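Local coordinates for protein ACDH-11, isoform b (Caenorhabditis elegans, PDB 4Y9J) that belongs to the acyl-CoA dehydrogenase family and, in a four-chain assembly, binds flavin-adenine dinucleotide and the ligand UCC, at residues 315-319 / 442-447; 323-327 / 406-410. All blocks are in the same frame, centred on the assembly; numbering follows the deposited sequence. Where two conformers were deposited one is given.

Both contacts use helix 304-338 and lie in the C-terminal domain of the acyl-CoA dehydrogenase fold. Their centres are about 10 Å apart. Contact 1 joins this helix to the loop 442-447 and lines the UCC pocket. The side chain of its Trp445 also comes within about 3 Å of FAD. Contact 2 lies further along the same helix, which here packs on helix 389-419. The side chain of its Ser323 is about 7 Å from UCC. The two contacts meet where Thr442 OG1 lies 2.8 Å from Ser323 OG, a probable hydrogen bond. Pro443 CB also packs 3.5 Å from Gly407 O. The ligand-lining loop therefore rests on the helix pair of contact 2.

Contact 1 (315-319 / 442-447); sequences TRIHN and TPIWEG. With UCC (S-{(3S,5R,9R)-1-[(2R,3S,4R,5R)-5-(6-amino-9H-purin-9-yl)-4-hydroxy-3-(phosphonooxy)tetrahydrofuran-2-yl]-3,5,9-trihydroxy-8,8-dimethyl-3,5-dioxido-10,14-dioxo-2,4,6-trioxa-11,15-diaza-3lambda~5~,5lambda~5~-diphosphaheptadecan-17-yl} undecanethioate), chain F.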
loop_
_atom_site.group_PDB
_atom_site.type_symbol
_atom_site.label_atom_id
_atom_site.label_comp_id
_atom_site.label_asym_id
_atom_site.label_seq_id
_atom_site.Cartn_x
_atom_site.Cartn_y
_atom_site.Cartn_z
ATOM N N THR B 315 27.211 -22.140 4.740
ATOM C CA THR B 315 26.306 -21.089 4.935
ATOM C C THR B 315 26.534 -20.441 6.311
ATOM O O THR B 315 26.348 -19.226 6.450
ATOM C CB THR B 315 24.772 -21.458 4.812
ATOM O OG1 THR B 315 24.416 -22.467 5.777
ATOM C CG2 THR B 315 24.402 -21.932 3.380
ATOM N N ARG B 316 26.914 -21.236 7.284
ATOM C CA ARG B 316 27.233 -20.723 8.642
ATOM C C ARG B 316 28.451 -19.755 8.607
ATOM O O ARG B 316 28.423 -18.705 9.210
ATOM C CB ARG B 316 27.402 -21.915 9.630
ATOM C CG ARG B 316 26.016 -22.528 9.873
ATOM C CD ARG B 316 25.941 -23.774 10.760
ATOM N NE ARG B 316 24.584 -24.263 10.827
ATOM C CZ ARG B 316 24.263 -25.444 11.301
ATOM N NH1 ARG B 316 25.189 -26.265 11.654
ATOM N NH2 ARG B 316 23.031 -25.858 11.366
ATOM N N ILE B 317 29.468 -20.015 7.781
ATOM C CA ILE B 317 30.572 -19.023 7.582
ATOM C C ILE B 317 30.065 -17.687 6.891
ATOM O O ILE B 317 30.438 -16.559 7.264
ATOM C CB ILE B 317 31.700 -19.616 6.769
ATOM C CG1 ILE B 317 32.346 -20.788 7.570
ATOM C CG2 ILE B 317 32.723 -18.561 6.355
ATOM C CD1 ILE B 317 33.578 -21.349 6.958
ATOM N N HIS B 318 29.297 -17.845 5.828
ATOM C CA HIS B 318 28.647 -16.698 5.180
ATOM C C HIS B 318 27.798 -15.935 6.197
ATOM O O HIS B 318 27.719 -14.712 6.153
ATOM C CB HIS B 318 27.736 -17.140 4.043
ATOM C CG HIS B 318 28.404 -17.340 2.722
ATOM N ND1 HIS B 318 29.229 -18.408 2.425
ATOM C CD2 HIS B 318 28.304 -16.638 1.580
ATOM C CE1 HIS B 318 29.608 -18.343 1.167
ATOM N NE2 HIS B 318 29.071 -17.270 0.646
ATOM N N ASN B 319 27.107 -16.648 7.071
ATOM C CA ASN B 319 26.243 -15.956 8.043
ATOM C C ASN B 319 27.120 -15.136 9.002
ATOM O O ASN B 319 26.758 -14.039 9.366
ATOM C CB ASN B 319 25.388 -16.952 8.811
ATOM C CG ASN B 319 24.360 -16.286 9.664
ATOM O OD1 ASN B 319 23.306 -15.860 9.194
ATOM N ND2 ASN B 319 24.675 -16.160 10.948
ATOM N N THR B 442 20.551 -13.038 11.828
ATOM C CA THR B 442 21.827 -13.787 11.872
ATOM C C THR B 442 21.968 -14.761 13.081
ATOM O O THR B 442 22.555 -15.798 12.892
ATOM C CB THR B 442 23.077 -12.926 11.661
ATOM O OG1 THR B 442 23.328 -12.017 12.748
ATOM C CG2 THR B 442 23.024 -12.149 10.394
ATOM N N PRO B 443 21.423 -14.445 14.263
ATOM C CA PRO B 443 21.444 -15.488 15.313
ATOM C C PRO B 443 20.359 -16.510 15.225
ATOM O O PRO B 443 20.364 -17.431 16.078
ATOM C CB PRO B 443 21.282 -14.663 16.615
ATOM C CG PRO B 443 20.417 -13.521 16.132
ATOM C CD PRO B 443 21.020 -13.132 14.842
ATOM N N ILE B 444 19.466 -16.416 14.216
ATOM C CA ILE B 444 18.274 -17.279 14.143
ATOM C C ILE B 444 18.411 -18.366 13.077
ATOM O O ILE B 444 18.315 -19.600 13.366
ATOM C CB ILE B 444 16.995 -16.458 13.981
ATOM C CG1 ILE B 444 16.775 -15.573 15.229
ATOM C CG2 ILE B 444 15.789 -17.385 13.807
ATOM C CD1 ILE B 444 15.621 -14.574 15.083
ATOM N N TRP B 445 18.649 -17.947 11.859
ATOM C CA TRP B 445 18.705 -18.921 10.792
ATOM C C TRP B 445 20.047 -19.609 10.675
ATOM O O TRP B 445 21.014 -19.163 11.251
ATOM C CB TRP B 445 18.243 -18.313 9.460
ATOM C CG TRP B 445 19.078 -17.253 8.784
ATOM C CD1 TRP B 445 20.358 -16.812 9.090
ATOM C CD2 TRP B 445 18.686 -16.558 7.613
ATOM N NE1 TRP B 445 20.713 -15.847 8.239
ATOM C CE2 TRP B 445 19.736 -15.700 7.275
ATOM C CE3 TRP B 445 17.516 -16.600 6.794
ATOM C CZ2 TRP B 445 19.668 -14.841 6.146
ATOM C CZ3 TRP B 445 17.453 -15.765 5.688
ATOM C CH2 TRP B 445 18.504 -14.860 5.407
ATOM N N GLU B 446 20.037 -20.739 9.960
ATOM C CA GLU B 446 21.167 -21.657 9.876
ATOM C C GLU B 446 21.625 -22.074 11.287
ATOM O O GLU B 446 22.794 -22.378 11.480
ATOM C CB GLU B 446 22.346 -21.056 9.106
ATOM C CG GLU B 446 22.000 -20.725 7.629
ATOM C CD GLU B 446 21.768 -21.946 6.688
ATOM O OE1 GLU B 446 21.867 -23.126 7.088
ATOM O OE2 GLU B 446 21.475 -21.684 5.487
ATOM N N GLY B 447 20.657 -22.169 12.193
ATOM C CA GLY B 447 20.889 -22.686 13.537
ATOM C C GLY B 447 20.858 -21.581 14.575
ATOM O O GLY B 447 21.621 -20.633 14.488
HETATM O OA1 UCC F . 18.016 -21.257 7.688
HETATM C CA1 UCC F . 18.236 -21.633 6.472
HETATM C CA2 UCC F . 18.481 -20.767 5.231
HETATM C CA3 UCC F . 18.850 -19.326 5.393
HETATM C CA4 UCC F . 19.967 -18.893 4.386
HETATM C CA5 UCC F . 21.261 -18.596 5.157
HETATM C CA6 UCC F . 21.932 -17.369 4.646
HETATM C CA7 UCC F . 23.215 -17.071 5.405
HETATM C CA8 UCC F . 23.683 -15.965 4.546
HETATM C CA9 UCC F . 24.166 -14.745 5.119
HETATM C C10 UCC F . 23.334 -13.578 4.830
HETATM C C11 UCC F . 22.881 -13.176 6.226
HETATM S S UCC F . 18.259 -23.218 5.936
HETATM C CP1 UCC F . 17.896 -24.324 7.352
HETATM C CP2 UCC F . 18.887 -24.274 8.473
HETATM N NP1 UCC F . 18.705 -25.377 9.438
HETATM C CP3 UCC F . 19.697 -25.606 10.302
HETATM O OP1 UCC F . 20.689 -24.888 10.426
HETATM C CP4 UCC F . 19.604 -26.875 11.124
HETATM C CP5 UCC F . 19.783 -26.529 12.609
HETATM N NP2 UCC F . 19.865 -27.834 13.251
HETATM C CP6 UCC F . 20.977 -28.563 13.341
HETATM O OP2 UCC F . 22.077 -28.161 12.988
HETATM C CP8 UCC F . 20.802 -29.898 14.036
HETATM O OP3 UCC F . 21.901 -30.081 14.980
HETATM C CPB UCC F . 20.916 -31.130 13.169
HETATM C CP7 UCC F . 22.036 -31.207 12.121
HETATM C CP9 UCC F . 19.811 -30.804 12.072
HETATM C CPA UCC F . 20.172 -32.367 13.719
HETATM O O7 UCC F . 20.295 -33.464 12.778
HETATM P P2 UCC F . 20.092 -34.990 13.284
HETATM O O21 UCC F . 20.207 -35.947 12.109
HETATM O O22 UCC F . 18.909 -34.961 14.263
HETATM O O6 UCC F . 21.389 -35.116 14.258
HETATM P P1 UCC F . 22.640 -36.094 14.134
HETATM O O11 UCC F . 22.250 -37.564 14.179
HETATM O O12 UCC F . 23.578 -35.550 15.170
HETATM O "O5'" UCC F . 23.178 -35.677 12.611
HETATM C "C5'" UCC F . 23.220 -36.672 11.559
HETATM C "C4'" UCC F . 24.613 -36.750 10.905
HETATM C "C3'" UCC F . 25.684 -37.140 11.919
HETATM O "O3'" UCC F . 26.639 -37.854 11.176
HETATM P P3 UCC F . 26.938 -39.384 11.433
HETATM O O33 UCC F . 27.927 -39.701 10.334
HETATM O O32 UCC F . 25.634 -40.082 11.123
HETATM O O31 UCC F . 27.447 -39.427 12.896
HETATM C "C2'" UCC F . 26.306 -35.835 12.398
HETATM O "O2'" UCC F . 27.693 -35.902 12.720
HETATM O "O4'" UCC F . 24.989 -35.451 10.401
HETATM C "C1'" UCC F . 26.158 -35.036 11.097
HETATM N N9 UCC F . 26.172 -33.573 11.242
HETATM C C4 UCC F . 27.203 -32.836 10.844
HETATM N N3 UCC F . 28.373 -33.076 10.204
HETATM C C8 UCC F . 25.225 -32.809 11.836
HETATM N N7 UCC F . 25.620 -31.523 11.788
HETATM C C5 UCC F . 26.826 -31.465 11.180
HETATM C C6 UCC F . 27.777 -30.400 10.761
HETATM N N6 UCC F . 27.483 -29.105 11.043
HETATM N N1 UCC F . 28.954 -30.783 10.171
HETATM C C2 UCC F . 29.225 -32.078 9.910
#
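Asn319 joins the helix to both Thr442 and Trp445 of the loop through its amide. Its CG is anti to the backbone N (chi1 -172°), which sends the amide across to the loop. ND2 donates to Thr442 O at 2.9 Å, with the donor tilted 24° from the carbonyl plane. OD1 accepts a weak, bent bond of 2.8 Å from Trp445 NE1, which it meets at the indole edge. Together they favour this orientation of the amide, with its oxygen toward the indole N-H. The indole turns one face to the UCC chain, with Trp445 CE3 3.3 Å from UCC CA3.

Glu446 is the second centre of the contact. Its backbone N donates to UCC OA1 at 3.1 Å. Its carbonyl O takes a weak bond from Arg316 NE at 2.7 Å. Glu446 CG, set beside the backbone N (chi1 -62°), lies 3.3 Å from UCC CA5. The bend at chi2 then turns the carboxylate, whose OE1 accepts a hydrogen bond from Gln188 NE2.

The Arg316 chain runs extended from CG to NE and brings its guanidinium alongside the ligand. In one of two modelled conformers, NH2 donates to UCC OP1 at 2.7 Å, in the guanidinium plane, and to UCC OP2 at 3.0 Å. Lys403, on helix 389-419, grips the loop carbonyls of Thr442, Trp445 and Gly447. Helix and loop together form a wall of the buried UCC pocket beside the flavin, in an acyl-CoA dehydrogenase fold.

Contact 2 (323-327 / 406-410); sequences SLGYM and AGKQA
Ser323 OG, which lies 3.7 Å from Gly407 CA across the contact, is held by two groups outside the two segments. One is the hydroxyl of Thr442, and the other is Asn319 O, through a weak bond one turn earlier in the same helix. The hydroxyl sits beside its own backbone N (chi1 -69°), which brings it near the carbonyl of that earlier turn. Ser323 CB faces helix 389-419 and rests 3.6 Å from Ala406 O. Ala406 CB and Ala410 CB also touch Ser323 CB, at 3.9 Å and 4.1 Å. No hydrogen bond joins the two segments.

The small residues Ser323, Ala406, Gly407 and Ala410 make up much of the interface. The short helix axes approach to 9.0 Å and run in similar directions, 31° apart. The pair belongs to the helical bundle of the acyl-CoA dehydrogenase C-terminal domain. In the chain, helix 352-383 runs between these two helices.

Met327 supplies much of the rest. Its SD rests 3.9 Å from Ala410 CA and is also near Ala406 O. The chain then bends at chi3 (59°) and carries CE to the side chain of Gln409, 3.8 Å from OE1 and nearly as close to CB. The two side chains cross at about a right angle. Ser368 and Asp364, both on helix 352-383, hold the two ends of the Gln409 amide by hydrogen bonds. The methionine methyl thus meets a group whose rotation is already fixed.

Leu324 adds a looser apolar contact, its CG 4.3 Å from Ala406 CB. Lys408 points away from helix 304-338 and forms salt bridges with Glu416 and Glu419 of the second subunit.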
loop_
_atom_site.group_PDB
_atom_site.type_symbol
_atom_site.label_atom_id
_atom_site.label_comp_id
_atom_site.label_asym_id
_atom_site.label_seq_id
_atom_site.Cartn_x
_atom_site.Cartn_y
_atom_site.Cartn_z
ATOM N N SER B 323 26.965 -11.098 9.883
ATOM C CA SER B 323 26.961 -10.528 11.212
ATOM C C SER B 323 28.042 -9.459 11.335
ATOM O O SER B 323 27.813 -8.355 11.825
ATOM C CB SER B 323 27.182 -11.632 12.258
ATOM O OG SER B 323 26.085 -12.495 12.342
ATOM N N LEU B 324 29.235 -9.791 10.912
ATOM C CA LEU B 324 30.379 -8.931 11.024
ATOM C C LEU B 324 30.262 -7.748 10.075
ATOM O O LEU B 324 30.722 -6.650 10.409
ATOM C CB LEU B 324 31.673 -9.712 10.774
ATOM C CG LEU B 324 32.011 -10.639 11.962
ATOM C CD1 LEU B 324 32.981 -11.707 11.593
ATOM C CD2 LEU B 324 32.512 -9.839 13.141
ATOM N N GLY B 325 29.673 -7.989 8.914
ATOM C CA GLY B 325 29.387 -6.926 7.964
ATOM C C GLY B 325 28.478 -5.810 8.548
ATOM O O GLY B 325 28.812 -4.602 8.422
ATOM N N TYR B 326 27.454 -6.219 9.265
ATOM C CA TYR B 326 26.536 -5.266 9.926
ATOM C C TYR B 326 27.217 -4.518 11.079
ATOM O O TYR B 326 27.023 -3.302 11.239
ATOM C CB TYR B 326 25.279 -5.960 10.419
ATOM C CG TYR B 326 24.429 -6.501 9.286
ATOM C CD1 TYR B 326 24.021 -5.689 8.270
ATOM C CD2 TYR B 326 24.035 -7.835 9.237
ATOM C CE1 TYR B 326 23.249 -6.171 7.226
ATOM C CE2 TYR B 326 23.241 -8.315 8.209
ATOM C CZ TYR B 326 22.865 -7.472 7.201
ATOM O OH TYR B 326 22.154 -7.882 6.093
ATOM N N MET B 327 28.015 -5.250 11.854
ATOM C CA MET B 327 28.787 -4.656 12.946
ATOM C C MET B 327 29.772 -3.612 12.419
ATOM O O MET B 327 29.798 -2.451 12.856
ATOM C CB MET B 327 29.481 -5.740 13.742
ATOM C CG MET B 327 28.526 -6.689 14.445
ATOM S SD MET B 327 29.172 -8.338 14.944
ATOM C CE MET B 327 30.449 -7.800 15.960
ATOM N N ALA B 406 29.516 -14.517 16.626
ATOM C CA ALA B 406 29.288 -13.282 15.888
ATOM C C ALA B 406 27.784 -12.986 15.800
ATOM O O ALA B 406 27.346 -11.827 15.851
ATOM C CB ALA B 406 29.890 -13.343 14.468
ATOM N N GLY B 407 27.010 -14.063 15.689
ATOM C CA GLY B 407 25.580 -14.016 15.651
ATOM C C GLY B 407 24.966 -13.323 16.826
ATOM O O GLY B 407 24.026 -12.542 16.711
ATOM N N LYS B 408 25.508 -13.641 17.987
ATOM C CA LYS B 408 24.971 -13.158 19.223
ATOM C C LYS B 408 25.563 -11.784 19.551
ATOM O O LYS B 408 24.935 -10.998 20.239
ATOM C CB LYS B 408 25.205 -14.184 20.309
ATOM C CG LYS B 408 24.642 -13.881 21.666
ATOM C CD LYS B 408 23.191 -13.424 21.649
ATOM C CE LYS B 408 22.272 -14.480 21.039
ATOM N NZ LYS B 408 20.882 -14.102 20.942
ATOM N N GLN B 409 26.759 -11.478 19.079
ATOM C CA GLN B 409 27.282 -10.110 19.147
ATOM C C GLN B 409 26.467 -9.059 18.343
ATOM O O GLN B 409 26.420 -7.919 18.741
ATOM C CB GLN B 409 28.702 -10.028 18.647
ATOM C CG GLN B 409 29.748 -10.657 19.516
ATOM C CD GLN B 409 31.084 -10.528 18.845
ATOM O OE1 GLN B 409 31.261 -11.023 17.734
ATOM N NE2 GLN B 409 32.013 -9.864 19.493
ATOM N N ALA B 410 25.856 -9.467 17.246
ATOM C CA ALA B 410 25.443 -8.548 16.177
ATOM C C ALA B 410 24.290 -7.605 16.604
ATOM O O ALA B 410 24.417 -6.412 16.430
ATOM C CB ALA B 410 25.023 -9.306 14.928
#